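Local coordinates for protein reducing end xylose-releasing exo-oligoxylanase (Paenibacillus barengoltzii G22, PDB 5YXT) that probably hydrolyses xylo-oligosaccharides, releasing xylose from their reducing ends, as a family 8 glycoside hydrolase of xylan breakdown, at residues E33-L38 with M76-Y81; G56-T61 with D88-W93; D82-F87 with H141-R146; G107-S112 with R157-T162. One frame throughout, in Å; residues are numbered along the deposited sequence.

Contact 1 (E33-L38 with M76-Y81); sequences ETWEQL and MMAVQY
Trp-35 and Tyr-81 meet ring over ring in an offset stack. The five-membered ring of the indole and the phenol ring have their centroids 4.4 Å apart and their planes 18° from parallel, with Trp-35 CG only 3.4 Å from Tyr-81 CE2. The overlap continues onto the aliphatic start of the tryptophan, whose CB sits over the tyrosine face in a CH-pi contact. Both side chains leave their backbones with CG anti to N (chi1 175° for Trp-35 and -157° for Tyr-81), which sends each ring across the gap between the two helices. The far rim of the indole reaches helix 68-80 itself: Trp-35 CZ3 lies 4.3 Å from Met-77 CB, and CH2 approaches Ala-78. Beside this stack, Leu-38 CD2 touches Met-77 CE at 4.1 Å, the methionine chain bending at its two outer torsions. No hydrogen bond crosses between the segments. The indole N-H is instead bonded to Glu-40 OE1, which helps fix the ring's rotation, and Arg-83 adds a cation-pi contact. The axes of segments 33-38 and 76-80 run 12.6 Å apart, and large side chains, Trp-35 above all, span most of the gap; Leu-363 of helix 355-369 packs on Leu-38 and Met-77, while helix 84-98 covers Ala-78.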
# COMPACT_ATOMS: atom_id res chain seq x y z
N GLU C 33 32.19 5.07 6.36
CA GLU C 33 32.16 6.50 6.65
C GLU C 33 31.44 6.77 7.97
O GLU C 33 31.83 7.67 8.73
CB GLU C 33 31.48 7.28 5.52
CG GLU C 33 32.33 7.46 4.27
CD GLU C 33 31.50 7.91 3.07
OE1 GLU C 33 30.26 7.86 3.15
OE2 GLU C 33 32.10 8.33 2.05
N THR C 34 30.39 6.00 8.27
CA THR C 34 29.68 6.17 9.53
C THR C 34 30.55 5.78 10.71
O THR C 34 30.61 6.49 11.72
CB THR C 34 28.40 5.34 9.52
OG1 THR C 34 27.58 5.76 8.44
CG2 THR C 34 27.65 5.52 10.84
N TRP C 35 31.22 4.62 10.63
CA TRP C 35 32.17 4.24 11.67
C TRP C 35 33.16 5.38 11.93
O TRP C 35 33.36 5.79 13.08
CB TRP C 35 32.91 2.95 11.29
CG TRP C 35 33.96 2.63 12.30
CD1 TRP C 35 35.28 2.95 12.23
CD2 TRP C 35 33.77 1.99 13.57
NE1 TRP C 35 35.93 2.53 13.37
CE2 TRP C 35 35.02 1.93 14.20
CE3 TRP C 35 32.65 1.44 14.22
CZ2 TRP C 35 35.20 1.36 15.47
CZ3 TRP C 35 32.83 0.86 15.48
CH2 TRP C 35 34.10 0.83 16.09
N GLU C 36 33.76 5.91 10.87
CA GLU C 36 34.80 6.92 11.08
C GLU C 36 34.25 8.17 11.75
O GLU C 36 34.87 8.71 12.67
CB GLU C 36 35.48 7.22 9.75
CG GLU C 36 36.19 5.97 9.20
CD GLU C 36 37.03 6.22 7.95
OE1 GLU C 36 36.63 5.74 6.87
OE2 GLU C 36 38.09 6.86 8.07
N GLN C 37 33.06 8.63 11.34
CA GLN C 37 32.47 9.82 11.94
C GLN C 37 32.18 9.63 13.43
O GLN C 37 32.24 10.58 14.21
CB GLN C 37 31.17 10.20 11.22
CG GLN C 37 31.34 10.69 9.79
CD GLN C 37 30.07 11.34 9.25
OE1 GLN C 37 29.25 10.70 8.60
NE2 GLN C 37 29.91 12.63 9.52
N LEU C 38 31.85 8.41 13.83
CA LEU C 38 31.43 8.15 15.21
C LEU C 38 32.59 7.77 16.12
O LEU C 38 32.57 8.10 17.32
CB LEU C 38 30.38 7.03 15.23
CG LEU C 38 28.91 7.43 15.02
CD1 LEU C 38 28.74 8.36 13.85
CD2 LEU C 38 28.00 6.20 14.88
N MET C 76 29.31 -3.50 21.57
CA MET C 76 28.65 -4.30 20.55
C MET C 76 29.00 -3.81 19.15
O MET C 76 29.27 -4.62 18.26
CB MET C 76 27.13 -4.30 20.75
CG MET C 76 26.41 -5.23 19.72
SD MET C 76 26.84 -7.01 19.84
CE MET C 76 25.79 -7.53 21.20
N MET C 77 29.02 -2.49 18.93
CA MET C 77 29.46 -1.98 17.62
C MET C 77 30.89 -2.41 17.32
O MET C 77 31.21 -2.79 16.19
CB MET C 77 29.34 -0.45 17.53
CG MET C 77 27.92 0.16 17.57
SD MET C 77 27.94 1.68 18.56
CE MET C 77 27.86 3.07 17.46
N ALA C 78 31.77 -2.35 18.32
CA ALA C 78 33.19 -2.65 18.09
C ALA C 78 33.40 -4.13 17.73
O ALA C 78 34.20 -4.46 16.84
CB ALA C 78 34.02 -2.27 19.31
N VAL C 79 32.66 -5.04 18.37
CA VAL C 79 32.84 -6.45 18.04
C VAL C 79 32.16 -6.79 16.71
O VAL C 79 32.65 -7.63 15.96
CB VAL C 79 32.36 -7.35 19.20
CG1 VAL C 79 30.88 -7.15 19.49
CG2 VAL C 79 32.70 -8.84 18.93
N GLN C 80 31.05 -6.13 16.37
CA GLN C 80 30.44 -6.38 15.07
C GLN C 80 31.33 -5.85 13.94
O GLN C 80 31.44 -6.48 12.88
CB GLN C 80 29.05 -5.74 15.00
CG GLN C 80 28.01 -6.41 15.90
CD GLN C 80 27.76 -7.86 15.54
OE1 GLN C 80 28.02 -8.28 14.43
NE2 GLN C 80 27.26 -8.63 16.50
N TYR C 81 31.96 -4.71 14.15
CA TYR C 81 32.82 -4.08 13.16
C TYR C 81 34.27 -4.54 13.22
O TYR C 81 35.09 -4.07 12.42
CB TYR C 81 32.74 -2.55 13.31
CG TYR C 81 33.12 -1.80 12.05
CD1 TYR C 81 32.30 -1.82 10.93
CD2 TYR C 81 34.30 -1.08 11.98
CE1 TYR C 81 32.66 -1.13 9.78
CE2 TYR C 81 34.66 -0.39 10.85
CZ TYR C 81 33.84 -0.42 9.75
OH TYR C 81 34.21 0.27 8.63

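Contact 2 (G56-T61 with D88-W93); sequences GYMLDT and DRIWKW
Trp-93 reaches from helix 84-98 onto strand 55-60, and its contacts change in kind along the side chain. Trp-93 CB lies 3.3 Å from Gly-56 O, and CG remains near the same oxygen. With CG turned away from the backbone N and lying beside the carbonyl carbon (chi1 -155°), the indole passes this peptide, and its five-membered ring receives Tyr-57 CB over its face, 4.1 Å from the centroid and only 4° off the normal. Farther out, Trp-93 NE1 comes to 3.6 Å from Tyr-57 CD2; the two ring planes are inclined at 53°. Gly-56 lets the backbones approach closely, its CA being 4.9 Å from Arg-89 CA. Gly-56 O also receives a CA-H...O contact from Ile-90 CA at 3.4 Å, while Gly-56 N gives a weak, bent hydrogen bond to Arg-89 O. Next to this, Met-58 SD rests 4.0 Å from Ile-90 CD1. The guanidinium of Arg-89 turns elsewhere, to the carbonyls of Met-55 and Gly-52, and Met-71 of helix 68-80 packs on Tyr-57, Ile-90 and Trp-93. The helix crosses the strand at close to a right angle, and cohesion between them rests mainly on apolar and CH-pi contacts, supplemented by weak polar contacts at the glycine.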
# COMPACT_ATOMS: atom_id res chain seq x y z
N GLY C 56 38.90 4.23 26.97
CA GLY C 56 38.10 5.10 26.13
C GLY C 56 36.66 4.94 26.57
O GLY C 56 36.30 3.97 27.24
N TYR C 57 35.85 5.94 26.22
CA TYR C 57 34.47 5.92 26.67
C TYR C 57 33.55 6.44 25.58
O TYR C 57 33.98 7.12 24.64
CB TYR C 57 34.29 6.71 27.98
CG TYR C 57 34.80 8.13 27.93
CD1 TYR C 57 33.99 9.16 27.46
CD2 TYR C 57 36.10 8.45 28.35
CE1 TYR C 57 34.46 10.46 27.40
CE2 TYR C 57 36.57 9.76 28.30
CZ TYR C 57 35.75 10.75 27.82
OH TYR C 57 36.21 12.04 27.76
N MET C 58 32.28 6.08 25.71
CA MET C 58 31.19 6.62 24.91
C MET C 58 30.52 7.70 25.74
O MET C 58 30.09 7.44 26.87
CB MET C 58 30.19 5.54 24.53
CG MET C 58 30.83 4.29 24.01
SD MET C 58 31.20 4.48 22.26
CE MET C 58 29.55 4.60 21.59
N LEU C 59 30.39 8.89 25.18
CA LEU C 59 29.92 10.06 25.91
C LEU C 59 28.47 10.35 25.51
O LEU C 59 28.18 10.52 24.33
CB LEU C 59 30.82 11.25 25.62
CG LEU C 59 30.77 12.48 26.53
CD1 LEU C 59 29.78 13.52 26.00
CD2 LEU C 59 30.46 12.10 27.96
N ASP C 60 27.57 10.37 26.49
CA ASP C 60 26.24 10.93 26.32
C ASP C 60 26.42 12.43 26.16
O ASP C 60 26.58 13.15 27.15
CB ASP C 60 25.33 10.61 27.50
CG ASP C 60 23.91 11.15 27.34
OD1 ASP C 60 23.70 12.15 26.60
OD2 ASP C 60 22.98 10.58 27.96
N THR C 61 26.41 12.89 24.91
CA THR C 61 26.67 14.30 24.63
C THR C 61 25.62 15.21 25.26
O THR C 61 25.93 16.36 25.61
CB THR C 61 26.74 14.49 23.12
OG1 THR C 61 25.59 13.89 22.51
CG2 THR C 61 27.97 13.81 22.56
N ASP C 88 38.38 -3.13 23.69
CA ASP C 88 39.10 -3.30 24.94
C ASP C 88 39.23 -1.99 25.71
O ASP C 88 39.17 -1.98 26.94
CB ASP C 88 40.49 -3.90 24.67
CG ASP C 88 40.43 -5.39 24.39
OD1 ASP C 88 39.34 -5.99 24.55
OD2 ASP C 88 41.47 -5.98 24.01
N ARG C 89 39.39 -0.87 25.00
CA ARG C 89 39.45 0.42 25.67
C ARG C 89 38.15 0.71 26.42
O ARG C 89 38.17 1.13 27.58
CB ARG C 89 39.75 1.51 24.64
CG ARG C 89 41.23 1.60 24.24
CD ARG C 89 41.39 2.50 23.02
NE ARG C 89 42.79 2.78 22.67
CZ ARG C 89 43.54 3.72 23.24
NH1 ARG C 89 44.80 3.89 22.83
NH2 ARG C 89 43.05 4.48 24.22
N ILE C 90 37.01 0.48 25.77
CA ILE C 90 35.72 0.72 26.42
C ILE C 90 35.54 -0.21 27.61
O ILE C 90 35.20 0.22 28.72
CB ILE C 90 34.56 0.56 25.41
CG1 ILE C 90 34.70 1.55 24.24
CG2 ILE C 90 33.21 0.74 26.12
CD1 ILE C 90 33.58 1.43 23.16
N TRP C 91 35.81 -1.50 27.40
CA TRP C 91 35.64 -2.47 28.47
C TRP C 91 36.57 -2.16 29.64
O TRP C 91 36.19 -2.34 30.80
CB TRP C 91 35.88 -3.87 27.94
CG TRP C 91 35.73 -4.96 28.98
CD1 TRP C 91 36.66 -5.90 29.32
CD2 TRP C 91 34.58 -5.21 29.81
NE1 TRP C 91 36.17 -6.72 30.30
CE2 TRP C 91 34.90 -6.31 30.63
CE3 TRP C 91 33.33 -4.60 29.96
CZ2 TRP C 91 34.01 -6.83 31.58
CZ3 TRP C 91 32.44 -5.11 30.90
CH2 TRP C 91 32.79 -6.22 31.70
N LYS C 92 37.78 -1.65 29.36
CA LYS C 92 38.71 -1.32 30.44
C LYS C 92 38.19 -0.18 31.29
O LYS C 92 38.21 -0.25 32.52
CB LYS C 92 40.09 -0.98 29.86
CG LYS C 92 41.19 -0.83 30.93
CD LYS C 92 41.03 -1.84 32.07
CE LYS C 92 42.36 -2.22 32.71
NZ LYS C 92 42.16 -3.04 33.95
N TRP C 93 37.74 0.90 30.65
CA TRP C 93 37.12 2.00 31.39
C TRP C 93 35.96 1.49 32.24
O TRP C 93 35.78 1.91 33.39
CB TRP C 93 36.63 3.07 30.40
CG TRP C 93 36.50 4.47 30.94
CD1 TRP C 93 37.39 5.49 30.77
CD2 TRP C 93 35.40 5.01 31.67
NE1 TRP C 93 36.92 6.63 31.38
CE2 TRP C 93 35.69 6.36 31.93
CE3 TRP C 93 34.19 4.49 32.15
CZ2 TRP C 93 34.83 7.19 32.64
CZ3 TRP C 93 33.34 5.31 32.85
CH2 TRP C 93 33.65 6.65 33.09

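Contact 3 (D82-F87 with H141-R146); sequences DRQDVF and HRWGDR
Gln-84 OE1 draws polar groups from several directions. Water 1 donates to it at 2.8 Å and also lies within hydrogen-bonding distance of Gly-144 O, Tyr-152 OH reaches it from helix 152-165, and Arg-146 NH2 approaches at the edge of its guanidinium, although that nitrogen is modelled too close to Asp-88 OD2, which makes both of its contacts doubtful in detail. The rest of Gln-84 covers Trp-143. Its extended chain runs along the indole, with Gln-84 CB 3.6 Å from the centroid of the Trp-143 six-membered ring and only 3° off the normal, Gln-84 CG 3.4 Å from Trp-143 CE3, and the amide stacked at 20° to the ring. At the indole edge, Trp-143 NE1 gives a nearly straight hydrogen bond to Asp-82 OD1 at 3.0 Å, with the acceptor close to the ring plane. The other carboxylate oxygen, Asp-82 OD2, lies 3.5 Å from Arg-142 NH2, above the guanidinium plane, so this salt bridge is one of charge without a directed N-H. Arg-142 NH1 bonds instead to Val-79 O. Elsewhere on its rim Trp-143 turns its edge to the face of Phe-87, bringing Trp-143 CZ3 to 3.6 Å from Phe-87 CG. The contact thus joins the end of helix 126-143 and its exit loop to the start of helix 84-98, with helix 68-80 packing against both Phe-87 and Trp-143.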
# COMPACT_ATOMS: atom_id res chain seq x y z
N ASP C 82 34.62 -5.44 14.15
CA ASP C 82 35.95 -6.07 14.22
C ASP C 82 37.04 -5.06 14.56
O ASP C 82 38.05 -4.94 13.86
CB ASP C 82 36.29 -6.80 12.91
CG ASP C 82 37.34 -7.86 13.10
OD1 ASP C 82 37.75 -8.09 14.25
OD2 ASP C 82 37.75 -8.47 12.09
N ARG C 83 36.84 -4.32 15.65
CA ARG C 83 37.89 -3.45 16.19
C ARG C 83 38.07 -3.76 17.67
O ARG C 83 37.43 -3.15 18.54
CB ARG C 83 37.59 -1.99 15.94
CG ARG C 83 38.12 -1.56 14.56
CD ARG C 83 37.09 -0.74 13.83
NE ARG C 83 37.57 -0.01 12.65
CZ ARG C 83 37.90 -0.55 11.47
NH1 ARG C 83 37.79 -1.87 11.27
NH2 ARG C 83 38.31 0.24 10.48
N GLN C 84 38.97 -4.70 17.94
CA GLN C 84 39.22 -5.13 19.31
C GLN C 84 39.85 -4.02 20.14
O GLN C 84 39.61 -3.95 21.35
CB GLN C 84 40.13 -6.36 19.31
CG GLN C 84 40.24 -7.02 20.67
CD GLN C 84 40.98 -8.34 20.61
OE1 GLN C 84 40.97 -9.13 21.56
NE2 GLN C 84 41.62 -8.60 19.49
N ASP C 85 40.66 -3.16 19.52
CA ASP C 85 41.29 -2.08 20.27
C ASP C 85 40.24 -1.16 20.89
O ASP C 85 40.34 -0.81 22.07
CB ASP C 85 42.26 -1.30 19.38
CG ASP C 85 41.62 -0.79 18.09
OD1 ASP C 85 40.73 -1.47 17.51
OD2 ASP C 85 42.02 0.32 17.65
N VAL C 86 39.23 -0.76 20.11
CA VAL C 86 38.16 0.07 20.67
C VAL C 86 37.38 -0.71 21.73
O VAL C 86 37.10 -0.20 22.82
CB VAL C 86 37.23 0.59 19.56
CG1 VAL C 86 35.97 1.20 20.16
CG2 VAL C 86 37.96 1.59 18.68
N PHE C 87 37.03 -1.95 21.42
CA PHE C 87 36.34 -2.81 22.38
C PHE C 87 37.07 -2.85 23.71
O PHE C 87 36.46 -2.63 24.77
CB PHE C 87 36.19 -4.22 21.79
CG PHE C 87 35.34 -5.13 22.64
CD1 PHE C 87 35.85 -5.71 23.78
CD2 PHE C 87 34.01 -5.40 22.28
CE1 PHE C 87 35.06 -6.55 24.57
CE2 PHE C 87 33.23 -6.24 23.06
CZ PHE C 87 33.75 -6.82 24.21
N HIS C 141 34.25 -15.16 21.17
CA HIS C 141 34.17 -16.05 20.01
C HIS C 141 34.95 -15.52 18.81
O HIS C 141 35.59 -16.31 18.10
CB HIS C 141 32.70 -16.26 19.63
CG HIS C 141 31.90 -16.92 20.70
ND1 HIS C 141 30.52 -16.95 20.69
CD2 HIS C 141 32.28 -17.56 21.83
CE1 HIS C 141 30.09 -17.59 21.76
NE2 HIS C 141 31.14 -17.97 22.47
N ARG C 142 34.90 -14.21 18.56
CA ARG C 142 35.61 -13.67 17.40
C ARG C 142 37.12 -13.65 17.63
O ARG C 142 37.89 -13.92 16.70
CB ARG C 142 35.17 -12.24 17.07
CG ARG C 142 33.71 -12.00 16.78
CD ARG C 142 33.54 -10.76 15.85
NE ARG C 142 34.23 -10.92 14.56
CZ ARG C 142 34.11 -10.07 13.54
NH1 ARG C 142 33.38 -8.97 13.67
NH2 ARG C 142 34.74 -10.30 12.40
N TRP C 143 37.56 -13.29 18.83
CA TRP C 143 38.96 -12.97 19.08
C TRP C 143 39.64 -13.87 20.08
O TRP C 143 40.87 -13.96 20.06
CB TRP C 143 39.10 -11.53 19.58
CG TRP C 143 38.46 -10.50 18.72
CD1 TRP C 143 38.49 -10.44 17.36
CD2 TRP C 143 37.72 -9.36 19.16
NE1 TRP C 143 37.79 -9.34 16.93
CE2 TRP C 143 37.32 -8.65 18.02
CE3 TRP C 143 37.35 -8.88 20.43
CZ2 TRP C 143 36.56 -7.48 18.09
CZ3 TRP C 143 36.61 -7.72 20.50
CH2 TRP C 143 36.22 -7.03 19.33
N GLY C 144 38.88 -14.51 20.98
CA GLY C 144 39.47 -15.34 22.01
C GLY C 144 39.69 -14.59 23.30
O GLY C 144 40.08 -13.41 23.29
N ASP C 145 39.44 -15.26 24.42
CA ASP C 145 39.71 -14.67 25.72
C ASP C 145 41.18 -14.30 25.82
O ASP C 145 42.05 -14.97 25.27
CB ASP C 145 39.35 -15.66 26.84
CG ASP C 145 37.88 -15.62 27.20
OD1 ASP C 145 37.08 -15.23 26.33
OD2 ASP C 145 37.54 -15.98 28.35
N ARG C 146 41.45 -13.19 26.51
CA ARG C 146 42.80 -12.84 26.92
C ARG C 146 42.82 -12.85 28.44
O ARG C 146 41.92 -13.41 29.07
CB ARG C 146 43.18 -11.47 26.36
CG ARG C 146 44.61 -11.36 25.89
CD ARG C 146 44.79 -9.97 25.32
NE ARG C 146 43.61 -9.63 24.54
CZ ARG C 146 43.03 -8.45 24.53
NH1 ARG C 146 43.51 -7.44 25.25
NH2 ARG C 146 41.95 -8.27 23.78
O HOH W 1 41.92 -11.75 22.12

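Contact 4 (G107-S112 with R157-T162); sequences GYFAWS and RDLLRT
Thr-162 presents its methyl group to the ring of Tyr-108, placing Thr-162 CG2 3.7 Å from Tyr-108 CE1. The threonine conformation divides the work of its two branches: with chi1 at -55°, CG2 stands anti to the backbone N and faces the tyrosine, while Thr-162 OG1 lies beside that N and turns to water 2 at 2.7 Å. The same water donates to Gly-107 O at 2.7 Å, so a single solvent molecule spans loop and helix where no direct hydrogen bond does. Gly-107 has a positive phi of 95°, and its backbone comes close to the threonine methyl, with Gly-107 O 4.1 Å from Thr-162 CG2.

Family 8 glycoside hydrolases fold as an (alpha/alpha)6 barrel. Here a segment from the long connection between helices 84-98 and 126-143, running into the short strand 112-113, lies against helix 152-165. Tyr-108 and Phe-109 both carry CG beside the backbone N and anti to the carbonyl carbon, yet their rings serve different neighbours. The tyrosine ring slides past the threonine and delivers its hydroxyl to Tyr-173 O by a hydrogen bond. Phe-109 directs an edge at Leu-159, with Phe-109 CE1 4.0 Å from Leu-159 CD2. Leu-159 starts with CG opposite its backbone N, beside the carbonyl carbon, and its second torsion of -88° turns CD2 toward the loop, where Leu-159 CD2 also meets Gly-107 O at 3.8 Å. Phe-109 is further enclosed by Tyr-99, edge-to-face, and by Phe-132 of helix 126-143.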
# COMPACT_ATOMS: atom_id res chain seq x y z
N GLY C 107 28.54 -6.48 41.97
CA GLY C 107 28.49 -7.37 40.84
C GLY C 107 27.81 -6.76 39.63
O GLY C 107 27.98 -7.28 38.52
N TYR C 108 27.05 -5.69 39.82
CA TYR C 108 26.50 -4.93 38.71
C TYR C 108 27.39 -3.73 38.39
O TYR C 108 28.36 -3.44 39.10
CB TYR C 108 25.09 -4.46 39.04
CG TYR C 108 24.06 -5.55 39.19
CD1 TYR C 108 24.00 -6.63 38.32
CD2 TYR C 108 23.10 -5.47 40.19
CE1 TYR C 108 23.01 -7.62 38.46
CE2 TYR C 108 22.13 -6.43 40.33
CZ TYR C 108 22.08 -7.50 39.47
OH TYR C 108 21.08 -8.43 39.66
N PHE C 109 27.06 -3.03 37.31
CA PHE C 109 27.80 -1.86 36.85
C PHE C 109 26.96 -0.61 37.12
O PHE C 109 25.79 -0.57 36.75
CB PHE C 109 28.13 -1.94 35.36
CG PHE C 109 29.06 -3.07 34.99
CD1 PHE C 109 28.58 -4.35 34.77
CD2 PHE C 109 30.42 -2.84 34.84
CE1 PHE C 109 29.43 -5.39 34.44
CE2 PHE C 109 31.28 -3.88 34.49
CZ PHE C 109 30.79 -5.15 34.29
N ALA C 110 27.57 0.41 37.74
CA ALA C 110 26.87 1.67 37.96
C ALA C 110 26.50 2.28 36.62
O ALA C 110 27.35 2.43 35.73
CB ALA C 110 27.73 2.64 38.76
N TRP C 111 25.22 2.61 36.45
CA TRP C 111 24.76 2.97 35.11
C TRP C 111 25.32 4.31 34.66
O TRP C 111 25.51 4.51 33.45
CB TRP C 111 23.23 2.96 35.05
CG TRP C 111 22.54 4.13 35.72
CD1 TRP C 111 22.26 4.27 37.05
CD2 TRP C 111 22.00 5.30 35.08
NE1 TRP C 111 21.60 5.45 37.28
CE2 TRP C 111 21.43 6.10 36.09
CE3 TRP C 111 21.95 5.75 33.76
CZ2 TRP C 111 20.83 7.32 35.82
CZ3 TRP C 111 21.35 6.96 33.49
CH2 TRP C 111 20.80 7.74 34.51
N SER C 112 25.65 5.22 35.58
CA SER C 112 26.00 6.59 35.21
C SER C 112 27.26 7.03 35.93
O SER C 112 27.31 7.03 37.17
CB SER C 112 24.85 7.55 35.52
OG SER C 112 25.28 8.89 35.40
N ARG C 157 29.86 -14.85 31.45
CA ARG C 157 29.14 -15.86 32.22
C ARG C 157 29.01 -15.46 33.68
O ARG C 157 27.96 -15.69 34.30
CB ARG C 157 29.83 -17.22 32.06
CG ARG C 157 29.68 -17.82 30.65
CD ARG C 157 30.28 -19.23 30.54
NE ARG C 157 31.72 -19.18 30.76
CZ ARG C 157 32.63 -19.02 29.80
NH1 ARG C 157 32.25 -18.91 28.54
NH2 ARG C 157 33.92 -18.98 30.11
N ASP C 158 30.05 -14.85 34.25
CA ASP C 158 29.95 -14.38 35.64
C ASP C 158 28.90 -13.29 35.76
O ASP C 158 28.11 -13.27 36.71
CB ASP C 158 31.30 -13.87 36.13
CG ASP C 158 32.31 -14.98 36.33
OD1 ASP C 158 31.92 -16.17 36.29
OD2 ASP C 158 33.50 -14.67 36.53
N LEU C 159 28.88 -12.36 34.80
CA LEU C 159 27.86 -11.32 34.81
C LEU C 159 26.46 -11.93 34.73
O LEU C 159 25.57 -11.57 35.52
CB LEU C 159 28.11 -10.36 33.65
CG LEU C 159 27.33 -9.05 33.64
CD1 LEU C 159 25.99 -9.20 32.94
CD2 LEU C 159 27.12 -8.62 35.06
N LEU C 160 26.25 -12.84 33.79
CA LEU C 160 24.93 -13.45 33.61
C LEU C 160 24.50 -14.23 34.84
O LEU C 160 23.30 -14.29 35.13
CB LEU C 160 24.94 -14.36 32.39
CG LEU C 160 25.07 -13.62 31.06
CD1 LEU C 160 25.23 -14.63 29.96
CD2 LEU C 160 23.85 -12.72 30.84
N ARG C 161 25.45 -14.83 35.55
CA ARG C 161 25.13 -15.53 36.78
C ARG C 161 24.62 -14.57 37.84
O ARG C 161 23.61 -14.84 38.50
CB ARG C 161 26.36 -16.30 37.28
CG ARG C 161 26.15 -16.88 38.64
CD ARG C 161 27.14 -17.99 38.86
NE ARG C 161 26.34 -18.97 39.75
CZ ARG C 161 25.19 -19.62 39.39
NH1 ARG C 161 24.53 -20.41 40.21
NH2 ARG C 161 24.68 -19.54 38.18
N THR C 162 25.30 -13.43 38.02
CA THR C 162 24.81 -12.39 38.92
C THR C 162 23.39 -11.95 38.56
O THR C 162 22.54 -11.78 39.44
CB THR C 162 25.76 -11.20 38.87
OG1 THR C 162 27.09 -11.63 39.17
CG2 THR C 162 25.34 -10.12 39.86
O HOH W 2 28.77 -9.77 38.07

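How the contacts relate
Contacts 1, 2 and 3 lie close together, with centres about 13 to 15 Å apart, around the consecutive helices 68-80 and 84-98. Contacts 2 and 3 share helix 84-98 and meet where Asp-88 approaches Arg-146, a pair modelled too close to be sure in detail. Contact 1 closes before contact 3 opens, yet they touch through backbone carbonyls of helix 68-80, which accept probable hydrogen bonds from Arg-83 and Arg-142. Contact 4 lies farther off, about 24 Å from contact 1 between centres, but meets contact 2 where Trp-91 packs on Phe-109. Contacts 1 and 2 alternate along the chain, as do 2 and 3, and 3 and 4, so neighbouring helices and the small antiparallel sheet are joined by overlapping chain intervals within the family 8 fold.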